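Local structure of L-talarate/Galactarate Dehydratase (Salmonella typhimurium, 2PP0) at residues 193-198 / 346-351; 250-255 / 297-302; 276-281 / 326-331; 288-293 / 315-320. The protein catalyses the magnesium-dependent dehydration of L-talarate and galactarate to 5-keto-4-deoxy-D-glucarate, and also epimerises L-talarate to galactarate. All coordinates share one frame; numbering follows the deposited sequence.

Contact 1: 193-198 / 346-351; sequences GIKLKV and WLEHFE
Lys195 and Glu348 reach each other because both first torsions set CG trans to the main-chain nitrogen (chi1 -179° in Lys195 and 172° in Glu348). The Glu348 chain then runs out straight. The Lys195 chain bends once, at chi3, and this turns its ammonium group to the carboxylate. Lys195 NZ lies 3.0 Å from Glu348 OE2 in a hydrogen-bonded salt bridge. The nitrogen comes from above the carboxylate plane, 48° out of it. Glu348 OE2 also takes a hydrogen bond from a water at 2.6 Å. That water accepts one from Lys197 NZ at 2.9 Å, so the second lysine is tied to the same oxygen indirectly. The two segments lie on strands 194-197 and 346-349 of the barrel domain of the enolase superfamily. Their side chains meet inside the barrel mouth, where Lys195 and Glu348 bind substrate and Lys197 is the proton acceptor. Lys195 and Lys197 form the Lys-X-Lys pattern known from mandelate racemase relatives. The charges are shared further. Lys195 NZ has a second salt bridge, to Glu252, and Lys197 NZ has one to Asp226. Glu348 OE1 takes the backbone N-H of Phe329, and OE2 also bonds to Thr167. The edge of the Phe350 ring faces Glu348 CD and the water in its plane. Deeper in the barrel, Trp346 turns the edge of its ring to the backbone of Gly193, with CZ3 4.2 Å from Gly193 N.

Contact 2: 250-255 / 297-302; sequences WIEEPL and FVQPDA
Trp250 meets two residues of the other segment, Phe297 and Gln299. Its CG sits between the main-chain nitrogen and the carbonyl carbon (chi1 74°), a crowded position that turns the indole to the other segment. The edge of its six-membered ring points at the face of Phe297. Trp250 CE3 stands over the centre of that ring, 3.7 Å from Phe297 CE2. The centroids are 4.8 Å apart and the planes make 54°, so this edge-to-face pair is well short of perpendicular. Gln299 comes in obliquely, with Gln299 NE2 3.7 Å from Trp250 CZ2. Gln299 NE2 donates to Glu252 OE1 over 3.2 Å. The bond is nearly straight (163°) and the acceptor lies close to the amide plane, but the nitrogen stands high above the carboxylate plane. Trp250 NE1 gives Glu252 OE1 a second, weak bond of 3.3 Å. The stronger partner of this oxygen is Lys195, through a salt bridge. Together these bonds probably restrict how the carboxylate of Glu252, a magnesium ligand, can turn. On the loop after strand 297-298, Asp301 N-caps the next helix and bonds His328, whose basicity it is thought to raise. Strand 274-276 runs between strands 251-252 and 297-298 in the parallel barrel sheet, so the pair meets past Ala275. Helix 260-269 packs on Pro254 and Leu255, and helix 308-320 packs on Val298 and Pro300.

Contact 3: 276-281 / 326-331; sequences TGEMLT and APHFAM
Glu278 and His328 carry the whole contact, and each buries about 60 Å² against the other segment. Glu278 lies over one face of the imidazole. Glu278 CB makes a CH-pi contact with the His328 ring, 3.9 Å from its centroid and 27° off the ring normal. Chi1 (86°) puts CG between the backbone N and the carbonyl carbon. The chain, slightly bent at chi2, runs along the face. This brings Glu278 OE2 within 3.0 Å of His328 NE2. The oxygen stands above the ring, offset to its rim, so this close pair is not a hydrogen bond. The carboxylate and ring planes are 36° apart. Phe329 CB covers the opposite face, and the ring is thereby held between two neighbours. Other partners use the polar atoms. Asp301 bonds His328 ND1, Arg304 forms a salt bridge with Glu278 OE2, and a bound glycerol bonds His328 NE2. Glu278 is a magnesium ligand and His328 is the proton donor/acceptor, so the contact places a metal-binding carboxylate against the catalytic histidine. Gly277 to Leu280 form a type I beta turn, closed by a 3.1 Å bond from Leu280 N to Gly277 O. This turn carries Glu278 inward. Both segments are loops leaving barrel strands, one between strand 274-276 and helix 283-291, the other between strand 324-325 and helix 331-339. Helix 302-305 brings Arg304 against His328, and strand 346-349 adds Glu348 beside the ring.

Contact 4: 288-293 / 315-320; sequences QLILGN and MDLAAK
Ile290 overlaps the side chain of Leu317 with both of its branches. Ile290 CD1 is 3.9 Å from Leu317 CD2, and Ile290 CG2 is 4.0 Å from Leu317 CG. The two chains lie alongside, pointing opposite ways, and do not meet end on. Leu317 has CG trans to its main-chain nitrogen (chi1 -179°), which sends its branched end out to the isoleucine. The tip of Ile290 also reaches the next residue along the facing helix, with CD1 4.1 Å from Ala318 CB. Ile290 CD1 is 4.0 Å from Ala318 N, a close approach consistent with the small alanine. Segment 288-293 closes helix 283-291 with a Schellman motif. There Asn293 has positive phi, and its N bonds Ile290 O at 3.0 Å. Helices 283-291 and 308-320 are neighbours on the outside of the barrel. Both Ile290 and Ala318 also rest on Val298 of strand 297-298, which lies beneath them. The contact lies well away from the active site. It has no hydrogen bond or salt bridge between the segments. The two helices are therefore joined here by van der Waals packing and by burial of apolar surface.

Contacts 1, 2 and 3 meet in one active site. The centres of contacts 2 and 3 are about 7 Å apart, and each lies about 12 Å from that of contact 1. Lys195 NZ of contact 1 is 2.9 Å from Glu252 OE1 of contact 2. Asp301 OD2 of contact 2 is 2.8 Å from His328 ND1 of contact 3. Glu348 OE1 of contact 1 is 2.8 Å from Phe329 N of contact 3. These links join substrate-binding, metal-binding and catalytic residues. Contact 4 belongs to the outer helix layer, about 23 Å from contact 1 between centres. It touches contact 2 through Val298 and contact 3 through Leu289.

Contact 1: 193-198 / 346-351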
loop_
_atom_site.group_PDB
_atom_site.type_symbol
_atom_site.label_atom_id
_atom_site.label_comp_id
_atom_site.label_asym_id
_atom_site.label_seq_id
_atom_site.Cartn_x
_atom_site.Cartn_y
_atom_site.Cartn_z
ATOM N N GLY B 193 6.912 -20.229 20.368
ATOM C CA GLY B 193 5.658 -20.178 21.097
ATOM C C GLY B 193 4.810 -21.411 20.865
ATOM O O GLY B 193 5.021 -22.151 19.906
ATOM N N ILE B 194 3.833 -21.625 21.740
ATOM C CA ILE B 194 2.951 -22.786 21.649
ATOM C C ILE B 194 1.489 -22.385 21.789
ATOM O O ILE B 194 1.130 -21.683 22.727
ATOM C CB ILE B 194 3.260 -23.806 22.780
ATOM C CG1 ILE B 194 4.646 -24.423 22.574
ATOM C CG2 ILE B 194 2.170 -24.884 22.826
ATOM C CD1 ILE B 194 4.780 -25.227 21.283
ATOM N N LYS B 195 0.644 -22.835 20.865
ATOM C CA LYS B 195 -0.775 -22.525 20.963
ATOM C C LYS B 195 -1.527 -23.819 21.229
ATOM O O LYS B 195 -1.291 -24.834 20.571
ATOM C CB LYS B 195 -1.315 -21.881 19.679
ATOM C CG LYS B 195 -2.803 -21.536 19.786
ATOM C CD LYS B 195 -3.296 -20.675 18.637
ATOM C CE LYS B 195 -3.345 -21.437 17.333
ATOM N NZ LYS B 195 -3.813 -20.535 16.245
ATOM N N LEU B 196 -2.424 -23.778 22.205
ATOM C CA LEU B 196 -3.213 -24.946 22.564
ATOM C C LEU B 196 -4.663 -24.751 22.141
ATOM O O LEU B 196 -5.241 -23.679 22.342
ATOM C CB LEU B 196 -3.152 -25.176 24.079
ATOM C CG LEU B 196 -3.969 -26.354 24.623
ATOM C CD1 LEU B 196 -3.430 -27.659 24.057
ATOM C CD2 LEU B 196 -3.909 -26.356 26.146
ATOM N N LYS B 197 -5.243 -25.778 21.534
ATOM C CA LYS B 197 -6.634 -25.709 21.121
ATOM C C LYS B 197 -7.503 -25.945 22.351
ATOM O O LYS B 197 -7.277 -26.898 23.099
ATOM C CB LYS B 197 -6.933 -26.778 20.065
ATOM C CG LYS B 197 -6.182 -26.590 18.760
ATOM C CD LYS B 197 -6.601 -25.301 18.058
ATOM C CE LYS B 197 -5.799 -25.070 16.778
ATOM N NZ LYS B 197 -6.252 -23.844 16.070
ATOM N N VAL B 198 -8.467 -25.059 22.581
ATOM C CA VAL B 198 -9.391 -25.201 23.706
ATOM C C VAL B 198 -10.802 -25.049 23.146
ATOM O O VAL B 198 -10.986 -25.053 21.929
ATOM C CB VAL B 198 -9.154 -24.128 24.804
ATOM C CG1 VAL B 198 -7.782 -24.320 25.440
ATOM C CG2 VAL B 198 -9.283 -22.733 24.219
ATOM N N TRP B 346 3.336 -12.134 14.859
ATOM C CA TRP B 346 3.580 -13.544 15.156
ATOM C C TRP B 346 3.257 -14.368 13.910
ATOM O O TRP B 346 2.320 -14.044 13.175
ATOM C CB TRP B 346 2.686 -14.029 16.295
ATOM C CG TRP B 346 3.242 -13.804 17.659
ATOM C CD1 TRP B 346 3.022 -12.732 18.473
ATOM C CD2 TRP B 346 4.096 -14.693 18.383
ATOM N NE1 TRP B 346 3.683 -12.901 19.665
ATOM C CE2 TRP B 346 4.352 -14.098 19.637
ATOM C CE3 TRP B 346 4.671 -15.939 18.096
ATOM C CZ2 TRP B 346 5.158 -14.706 20.607
ATOM C CZ3 TRP B 346 5.473 -16.546 19.059
ATOM C CH2 TRP B 346 5.707 -15.927 20.300
ATOM N N LEU B 347 4.030 -15.429 13.681
ATOM C CA LEU B 347 3.817 -16.312 12.535
ATOM C C LEU B 347 3.385 -17.677 13.067
ATOM O O LEU B 347 3.948 -18.179 14.039
ATOM C CB LEU B 347 5.106 -16.459 11.711
ATOM C CG LEU B 347 4.989 -17.141 10.336
ATOM C CD1 LEU B 347 4.213 -16.241 9.397
ATOM C CD2 LEU B 347 6.377 -17.421 9.759
ATOM N N GLU B 348 2.394 -18.275 12.419
ATOM C CA GLU B 348 1.861 -19.567 12.831
ATOM C C GLU B 348 2.475 -20.709 12.041
ATOM O O GLU B 348 2.538 -20.675 10.810
ATOM C CB GLU B 348 0.337 -19.556 12.667
ATOM C CG GLU B 348 -0.342 -20.899 12.867
ATOM C CD GLU B 348 -1.856 -20.781 12.869
ATOM O OE1 GLU B 348 -2.400 -20.043 12.009
ATOM O OE2 GLU B 348 -2.497 -21.431 13.728
ATOM N N HIS B 349 2.926 -21.735 12.749
ATOM C CA HIS B 349 3.555 -22.866 12.086
ATOM C C HIS B 349 2.757 -24.163 12.006
ATOM O O HIS B 349 2.140 -24.600 12.981
ATOM C CB HIS B 349 4.912 -23.158 12.740
ATOM C CG HIS B 349 5.526 -24.453 12.303
ATOM N ND1 HIS B 349 5.059 -25.678 12.728
ATOM C CD2 HIS B 349 6.561 -24.714 11.468
ATOM C CE1 HIS B 349 5.777 -26.639 12.173
ATOM N NE2 HIS B 349 6.695 -26.080 11.404
ATOM N N PHE B 350 2.800 -24.753 10.814
ATOM C CA PHE B 350 2.192 -26.037 10.477
ATOM C C PHE B 350 3.240 -26.641 9.538
ATOM O O PHE B 350 3.900 -25.907 8.800
ATOM C CB PHE B 350 0.896 -25.883 9.672
ATOM C CG PHE B 350 -0.305 -25.484 10.482
ATOM C CD1 PHE B 350 -0.521 -24.156 10.834
ATOM C CD2 PHE B 350 -1.260 -26.434 10.840
ATOM C CE1 PHE B 350 -1.672 -23.779 11.522
ATOM C CE2 PHE B 350 -2.414 -26.064 11.530
ATOM C CZ PHE B 350 -2.619 -24.734 11.869
ATOM N N GLU B 351 3.395 -27.959 9.550
ATOM C CA GLU B 351 4.361 -28.600 8.662
ATOM C C GLU B 351 3.621 -29.147 7.444
ATOM O O GLU B 351 4.232 -29.579 6.465
ATOM C CB GLU B 351 5.068 -29.754 9.384
ATOM C CG GLU B 351 4.138 -30.888 9.806
ATOM C CD GLU B 351 3.578 -30.715 11.210
ATOM O OE1 GLU B 351 3.145 -29.597 11.559
ATOM O OE2 GLU B 351 3.563 -31.710 11.965
HETATM O O HOH W 1 -4.910 -22.343 13.925
#

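Contact 2: 250-255 / 297-302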
loop_
_atom_site.group_PDB
_atom_site.type_symbol
_atom_site.label_atom_id
_atom_site.label_comp_id
_atom_site.label_asym_id
_atom_site.label_seq_id
_atom_site.Cartn_x
_atom_site.Cartn_y
_atom_site.Cartn_z
ATOM N N TRP B 250 -2.393 -14.454 23.902
ATOM C CA TRP B 250 -3.727 -14.105 23.422
ATOM C C TRP B 250 -4.733 -15.250 23.539
ATOM O O TRP B 250 -4.362 -16.402 23.755
ATOM C CB TRP B 250 -3.671 -13.623 21.959
ATOM C CG TRP B 250 -3.439 -14.697 20.908
ATOM C CD1 TRP B 250 -4.200 -15.819 20.683
ATOM C CD2 TRP B 250 -2.403 -14.717 19.917
ATOM N NE1 TRP B 250 -3.701 -16.527 19.615
ATOM C CE2 TRP B 250 -2.599 -15.876 19.127
ATOM C CE3 TRP B 250 -1.327 -13.869 19.618
ATOM C CZ2 TRP B 250 -1.757 -16.208 18.058
ATOM C CZ3 TRP B 250 -0.487 -14.200 18.552
ATOM C CH2 TRP B 250 -0.711 -15.361 17.787
ATOM N N ILE B 251 -6.011 -14.908 23.419
ATOM C CA ILE B 251 -7.100 -15.889 23.434
ATOM C C ILE B 251 -7.721 -15.700 22.056
ATOM O O ILE B 251 -8.285 -14.652 21.758
ATOM C CB ILE B 251 -8.153 -15.581 24.520
ATOM C CG1 ILE B 251 -7.526 -15.736 25.909
ATOM C CG2 ILE B 251 -9.341 -16.533 24.379
ATOM C CD1 ILE B 251 -8.403 -15.227 27.041
ATOM N N GLU B 252 -7.601 -16.714 21.213
ATOM C CA GLU B 252 -8.091 -16.631 19.848
ATOM C C GLU B 252 -9.491 -17.184 19.638
ATOM O O GLU B 252 -9.881 -18.173 20.254
ATOM C CB GLU B 252 -7.104 -17.353 18.930
ATOM C CG GLU B 252 -7.431 -17.299 17.449
ATOM C CD GLU B 252 -6.350 -17.964 16.617
ATOM O OE1 GLU B 252 -5.245 -18.184 17.162
ATOM O OE2 GLU B 252 -6.593 -18.254 15.425
ATOM N N GLU B 253 -10.239 -16.530 18.758
ATOM C CA GLU B 253 -11.593 -16.949 18.424
ATOM C C GLU B 253 -12.417 -17.506 19.583
ATOM O O GLU B 253 -12.850 -18.662 19.549
ATOM C CB GLU B 253 -11.549 -17.982 17.299
ATOM C CG GLU B 253 -11.143 -17.404 15.961
ATOM C CD GLU B 253 -11.709 -18.189 14.796
ATOM O OE1 GLU B 253 -11.321 -19.364 14.625
ATOM O OE2 GLU B 253 -12.547 -17.628 14.054
ATOM N N PRO B 254 -12.648 -16.694 20.624
ATOM C CA PRO B 254 -13.439 -17.207 21.742
ATOM C C PRO B 254 -14.912 -17.356 21.366
ATOM O O PRO B 254 -15.626 -18.170 21.948
ATOM C CB PRO B 254 -13.208 -16.165 22.835
ATOM C CG PRO B 254 -13.007 -14.893 22.053
ATOM C CD PRO B 254 -12.107 -15.356 20.926
ATOM N N LEU B 255 -15.352 -16.584 20.375
ATOM C CA LEU B 255 -16.749 -16.606 19.933
ATOM C C LEU B 255 -16.892 -16.743 18.418
ATOM O O LEU B 255 -15.903 -16.859 17.689
ATOM C CB LEU B 255 -17.438 -15.310 20.364
ATOM C CG LEU B 255 -17.294 -14.896 21.831
ATOM C CD1 LEU B 255 -17.609 -13.414 21.966
ATOM C CD2 LEU B 255 -18.212 -15.729 22.699
ATOM N N PHE B 297 -5.428 -8.500 18.423
ATOM C CA PHE B 297 -4.631 -9.094 17.347
ATOM C C PHE B 297 -5.573 -9.359 16.178
ATOM O O PHE B 297 -6.653 -9.928 16.363
ATOM C CB PHE B 297 -4.013 -10.440 17.760
ATOM C CG PHE B 297 -2.777 -10.326 18.609
ATOM C CD1 PHE B 297 -2.869 -10.087 19.976
ATOM C CD2 PHE B 297 -1.514 -10.477 18.036
ATOM C CE1 PHE B 297 -1.722 -10.002 20.763
ATOM C CE2 PHE B 297 -0.360 -10.394 18.812
ATOM C CZ PHE B 297 -0.464 -10.157 20.180
ATOM N N VAL B 298 -5.174 -8.941 14.983
ATOM C CA VAL B 298 -5.974 -9.167 13.787
ATOM C C VAL B 298 -5.328 -10.338 13.055
ATOM O O VAL B 298 -4.126 -10.312 12.766
ATOM C CB VAL B 298 -5.992 -7.914 12.885
ATOM C CG1 VAL B 298 -6.762 -8.193 11.606
ATOM C CG2 VAL B 298 -6.630 -6.750 13.642
ATOM N N GLN B 299 -6.122 -11.365 12.757
ATOM C CA GLN B 299 -5.600 -12.557 12.102
ATOM C C GLN B 299 -6.153 -12.838 10.711
ATOM O O GLN B 299 -6.992 -13.730 10.525
ATOM C CB GLN B 299 -5.836 -13.762 13.004
ATOM C CG GLN B 299 -5.227 -13.574 14.379
ATOM C CD GLN B 299 -5.543 -14.712 15.314
ATOM O OE1 GLN B 299 -6.703 -14.924 15.682
ATOM N NE2 GLN B 299 -4.516 -15.460 15.704
ATOM N N PRO B 300 -5.684 -12.084 9.709
ATOM C CA PRO B 300 -6.175 -12.311 8.356
ATOM C C PRO B 300 -5.460 -13.499 7.711
ATOM O O PRO B 300 -4.415 -13.952 8.186
ATOM C CB PRO B 300 -5.904 -10.981 7.666
ATOM C CG PRO B 300 -4.626 -10.524 8.320
ATOM C CD PRO B 300 -4.773 -10.922 9.770
ATOM N N ASP B 301 -6.054 -14.003 6.636
ATOM C CA ASP B 301 -5.543 -15.155 5.904
ATOM C C ASP B 301 -5.544 -14.698 4.447
ATOM O O ASP B 301 -6.605 -14.515 3.860
ATOM C CB ASP B 301 -6.516 -16.324 6.125
ATOM C CG ASP B 301 -6.089 -17.600 5.430
ATOM O OD1 ASP B 301 -5.850 -17.561 4.209
ATOM O OD2 ASP B 301 -6.014 -18.648 6.111
ATOM N N ALA B 302 -4.364 -14.492 3.865
ATOM C CA ALA B 302 -4.297 -14.015 2.486
ATOM C C ALA B 302 -5.097 -14.885 1.521
ATOM O O ALA B 302 -5.865 -14.372 0.710
ATOM C CB ALA B 302 -2.833 -13.904 2.024
#

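Contact 3: 276-281 / 326-331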
loop_
_atom_site.group_PDB
_atom_site.type_symbol
_atom_site.label_atom_id
_atom_site.label_comp_id
_atom_site.label_asym_id
_atom_site.label_seq_id
_atom_site.Cartn_x
_atom_site.Cartn_y
_atom_site.Cartn_z
ATOM N N THR B 276 -8.628 -12.742 16.615
ATOM C CA THR B 276 -9.635 -13.333 15.741
ATOM C C THR B 276 -9.486 -12.863 14.300
ATOM O O THR B 276 -8.727 -11.924 14.010
ATOM C CB THR B 276 -11.068 -13.000 16.219
ATOM O OG1 THR B 276 -12.011 -13.789 15.478
ATOM C CG2 THR B 276 -11.374 -11.520 16.003
ATOM N N GLY B 277 -10.199 -13.537 13.396
ATOM C CA GLY B 277 -10.168 -13.155 11.993
ATOM C C GLY B 277 -9.854 -14.207 10.940
ATOM O O GLY B 277 -10.107 -13.974 9.758
ATOM N N GLU B 278 -9.329 -15.360 11.339
ATOM C CA GLU B 278 -8.967 -16.388 10.367
ATOM C C GLU B 278 -10.078 -16.811 9.399
ATOM O O GLU B 278 -9.805 -17.118 8.231
ATOM C CB GLU B 278 -8.418 -17.639 11.077
ATOM C CG GLU B 278 -9.480 -18.636 11.519
ATOM C CD GLU B 278 -8.979 -20.070 11.483
ATOM O OE1 GLU B 278 -8.648 -20.621 12.550
ATOM O OE2 GLU B 278 -8.905 -20.645 10.375
ATOM N N MET B 279 -11.322 -16.817 9.872
ATOM C CA MET B 279 -12.448 -17.245 9.043
ATOM C C MET B 279 -13.015 -16.183 8.091
ATOM O O MET B 279 -13.773 -16.508 7.177
ATOM C CB MET B 279 -13.573 -17.786 9.940
ATOM C CG MET B 279 -13.151 -18.911 10.900
ATOM S SD MET B 279 -12.325 -20.350 10.141
ATOM C CE MET B 279 -13.702 -21.111 9.293
ATOM N N LEU B 280 -12.646 -14.920 8.289
ATOM C CA LEU B 280 -13.154 -13.851 7.429
ATOM C C LEU B 280 -12.637 -14.008 6.008
ATOM O O LEU B 280 -11.515 -14.470 5.798
ATOM C CB LEU B 280 -12.770 -12.486 8.000
ATOM C CG LEU B 280 -13.231 -12.310 9.450
ATOM C CD1 LEU B 280 -12.892 -10.908 9.916
ATOM C CD2 LEU B 280 -14.736 -12.574 9.562
ATOM N N THR B 281 -13.451 -13.608 5.036
ATOM C CA THR B 281 -13.099 -13.775 3.632
ATOM C C THR B 281 -13.121 -12.532 2.758
ATOM O O THR B 281 -13.523 -12.597 1.595
ATOM C CB THR B 281 -14.013 -14.838 2.973
ATOM O OG1 THR B 281 -15.363 -14.353 2.925
ATOM C CG2 THR B 281 -13.986 -16.119 3.779
ATOM N N ALA B 326 -1.214 -11.263 13.428
ATOM C CA ALA B 326 -0.864 -12.670 13.586
ATOM C C ALA B 326 -1.641 -13.434 12.520
ATOM O O ALA B 326 -2.710 -13.999 12.794
ATOM C CB ALA B 326 -1.231 -13.166 14.979
ATOM N N PRO B 327 -1.112 -13.454 11.282
ATOM C CA PRO B 327 -1.728 -14.138 10.138
ATOM C C PRO B 327 -1.990 -15.615 10.422
ATOM O O PRO B 327 -1.278 -16.255 11.202
ATOM C CB PRO B 327 -0.702 -13.955 9.019
ATOM C CG PRO B 327 0.046 -12.715 9.417
ATOM C CD PRO B 327 0.198 -12.888 10.906
ATOM N N HIS B 328 -3.011 -16.158 9.775
ATOM C CA HIS B 328 -3.358 -17.554 9.977
ATOM C C HIS B 328 -2.847 -18.479 8.879
ATOM O O HIS B 328 -3.003 -18.190 7.690
ATOM C CB HIS B 328 -4.879 -17.693 10.097
ATOM C CG HIS B 328 -5.373 -19.096 9.937
ATOM N ND1 HIS B 328 -5.779 -19.608 8.723
ATOM C CD2 HIS B 328 -5.497 -20.104 10.831
ATOM C CE1 HIS B 328 -6.134 -20.872 8.878
ATOM N NE2 HIS B 328 -5.971 -21.197 10.147
ATOM N N PHE B 329 -2.220 -19.580 9.289
ATOM C CA PHE B 329 -1.739 -20.587 8.344
ATOM C C PHE B 329 -0.781 -20.012 7.299
ATOM O O PHE B 329 -0.110 -19.008 7.540
ATOM C CB PHE B 329 -2.968 -21.218 7.665
ATOM C CG PHE B 329 -2.708 -22.536 6.974
ATOM C CD1 PHE B 329 -2.007 -23.555 7.610
ATOM C CD2 PHE B 329 -3.241 -22.780 5.710
ATOM C CE1 PHE B 329 -1.848 -24.805 6.998
ATOM C CE2 PHE B 329 -3.091 -24.021 5.092
ATOM C CZ PHE B 329 -2.394 -25.037 5.738
ATOM N N ALA B 330 -0.720 -20.682 6.151
ATOM C CA ALA B 330 0.117 -20.308 5.010
ATOM C C ALA B 330 1.357 -19.468 5.340
ATOM O O ALA B 330 1.527 -18.375 4.799
ATOM C CB ALA B 330 -0.740 -19.584 3.973
ATOM N N MET B 331 2.228 -19.985 6.207
ATOM C CA MET B 331 3.434 -19.248 6.581
ATOM C C MET B 331 4.324 -18.960 5.373
ATOM O O MET B 331 5.100 -18.000 5.378
ATOM C CB MET B 331 4.225 -20.003 7.670
ATOM C CG MET B 331 4.596 -21.446 7.342
ATOM S SD MET B 331 5.478 -22.281 8.699
ATOM C CE MET B 331 6.256 -23.611 7.780
#

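Contact 4: 288-293 / 315-320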
loop_
_atom_site.group_PDB
_atom_site.type_symbol
_atom_site.label_atom_id
_atom_site.label_comp_id
_atom_site.label_asym_id
_atom_site.label_seq_id
_atom_site.Cartn_x
_atom_site.Cartn_y
_atom_site.Cartn_z
ATOM N N GLN B 288 -15.150 -4.394 9.265
ATOM C CA GLN B 288 -16.232 -4.297 10.232
ATOM C C GLN B 288 -15.751 -4.716 11.619
ATOM O O GLN B 288 -16.138 -4.111 12.619
ATOM C CB GLN B 288 -17.424 -5.159 9.801
ATOM C CG GLN B 288 -18.174 -4.602 8.599
ATOM C CD GLN B 288 -18.671 -3.177 8.828
ATOM O OE1 GLN B 288 -19.533 -2.934 9.677
ATOM N NE2 GLN B 288 -18.120 -2.226 8.072
ATOM N N LEU B 289 -14.907 -5.744 11.693
ATOM C CA LEU B 289 -14.417 -6.172 12.997
ATOM C C LEU B 289 -13.460 -5.142 13.590
ATOM O O LEU B 289 -13.509 -4.855 14.790
ATOM C CB LEU B 289 -13.731 -7.541 12.914
ATOM C CG LEU B 289 -14.632 -8.722 13.317
ATOM C CD1 LEU B 289 -15.608 -9.050 12.197
ATOM C CD2 LEU B 289 -13.768 -9.921 13.647
ATOM N N ILE B 290 -12.593 -4.582 12.749
ATOM C CA ILE B 290 -11.637 -3.582 13.219
ATOM C C ILE B 290 -12.337 -2.289 13.658
ATOM O O ILE B 290 -12.017 -1.736 14.709
ATOM C CB ILE B 290 -10.573 -3.281 12.130
ATOM C CG1 ILE B 290 -9.672 -4.512 11.945
ATOM C CG2 ILE B 290 -9.734 -2.075 12.537
ATOM C CD1 ILE B 290 -8.750 -4.454 10.727
ATOM N N LEU B 291 -13.300 -1.812 12.875
ATOM C CA LEU B 291 -14.022 -0.599 13.252
ATOM C C LEU B 291 -14.837 -0.833 14.525
ATOM O O LEU B 291 -15.171 0.112 15.241
ATOM C CB LEU B 291 -14.948 -0.148 12.121
ATOM C CG LEU B 291 -14.261 0.324 10.839
ATOM C CD1 LEU B 291 -15.311 0.751 9.826
ATOM C CD2 LEU B 291 -13.315 1.485 11.158
ATOM N N GLY B 292 -15.144 -2.097 14.806
ATOM C CA GLY B 292 -15.906 -2.432 15.997
ATOM C C GLY B 292 -15.031 -2.756 17.193
ATOM O O GLY B 292 -15.534 -3.159 18.245
ATOM N N ASN B 293 -13.719 -2.590 17.041
ATOM C CA ASN B 293 -12.779 -2.857 18.131
ATOM C C ASN B 293 -12.918 -4.274 18.692
ATOM O O ASN B 293 -12.834 -4.501 19.901
ATOM C CB ASN B 293 -12.987 -1.820 19.239
ATOM C CG ASN B 293 -12.681 -0.408 18.770
ATOM O OD1 ASN B 293 -13.384 0.542 19.112
ATOM N ND2 ASN B 293 -11.625 -0.265 17.987
ATOM N N MET B 315 -3.899 -5.055 6.562
ATOM C CA MET B 315 -2.750 -4.741 7.411
ATOM C C MET B 315 -2.663 -3.259 7.714
ATOM O O MET B 315 -2.411 -2.864 8.852
ATOM C CB MET B 315 -1.438 -5.141 6.737
ATOM C CG MET B 315 -0.940 -6.524 7.050
ATOM S SD MET B 315 0.741 -6.683 6.380
ATOM C CE MET B 315 0.432 -6.503 4.820
ATOM N N ASP B 316 -2.831 -2.441 6.684
ATOM C CA ASP B 316 -2.764 -0.996 6.854
ATOM C C ASP B 316 -3.860 -0.503 7.788
ATOM O O ASP B 316 -3.640 0.403 8.596
ATOM C CB ASP B 316 -2.875 -0.293 5.496
ATOM C CG ASP B 316 -1.719 -0.642 4.566
ATOM O OD1 ASP B 316 -0.675 -1.103 5.072
ATOM O OD2 ASP B 316 -1.847 -0.450 3.337
ATOM N N LEU B 317 -5.042 -1.099 7.683
ATOM C CA LEU B 317 -6.155 -0.700 8.543
ATOM C C LEU B 317 -5.884 -1.105 9.988
ATOM O O LEU B 317 -6.065 -0.308 10.912
ATOM C CB LEU B 317 -7.462 -1.340 8.058
ATOM C CG LEU B 317 -8.714 -0.982 8.871
ATOM C CD1 LEU B 317 -8.919 0.532 8.868
ATOM C CD2 LEU B 317 -9.938 -1.682 8.268
ATOM N N ALA B 318 -5.444 -2.344 10.185
ATOM C CA ALA B 318 -5.143 -2.840 11.525
ATOM C C ALA B 318 -4.068 -1.990 12.199
ATOM O O ALA B 318 -4.169 -1.674 13.389
ATOM C CB ALA B 318 -4.684 -4.295 11.456
ATOM N N ALA B 319 -3.033 -1.639 11.437
ATOM C CA ALA B 319 -1.932 -0.829 11.953
ATOM C C ALA B 319 -2.433 0.556 12.347
ATOM O O ALA B 319 -2.021 1.108 13.366
ATOM C CB ALA B 319 -0.824 -0.711 10.898
ATOM N N LYS B 320 -3.320 1.113 11.531
ATOM C CA LYS B 320 -3.885 2.430 11.799
ATOM C C LYS B 320 -4.645 2.409 13.130
ATOM O O LYS B 320 -4.706 3.418 13.840
ATOM C CB LYS B 320 -4.824 2.839 10.659
ATOM C CG LYS B 320 -5.330 4.275 10.756
ATOM C CD LYS B 320 -6.238 4.655 9.587
ATOM C CE LYS B 320 -7.541 3.854 9.593
ATOM N NZ LYS B 320 -8.483 4.288 8.515
#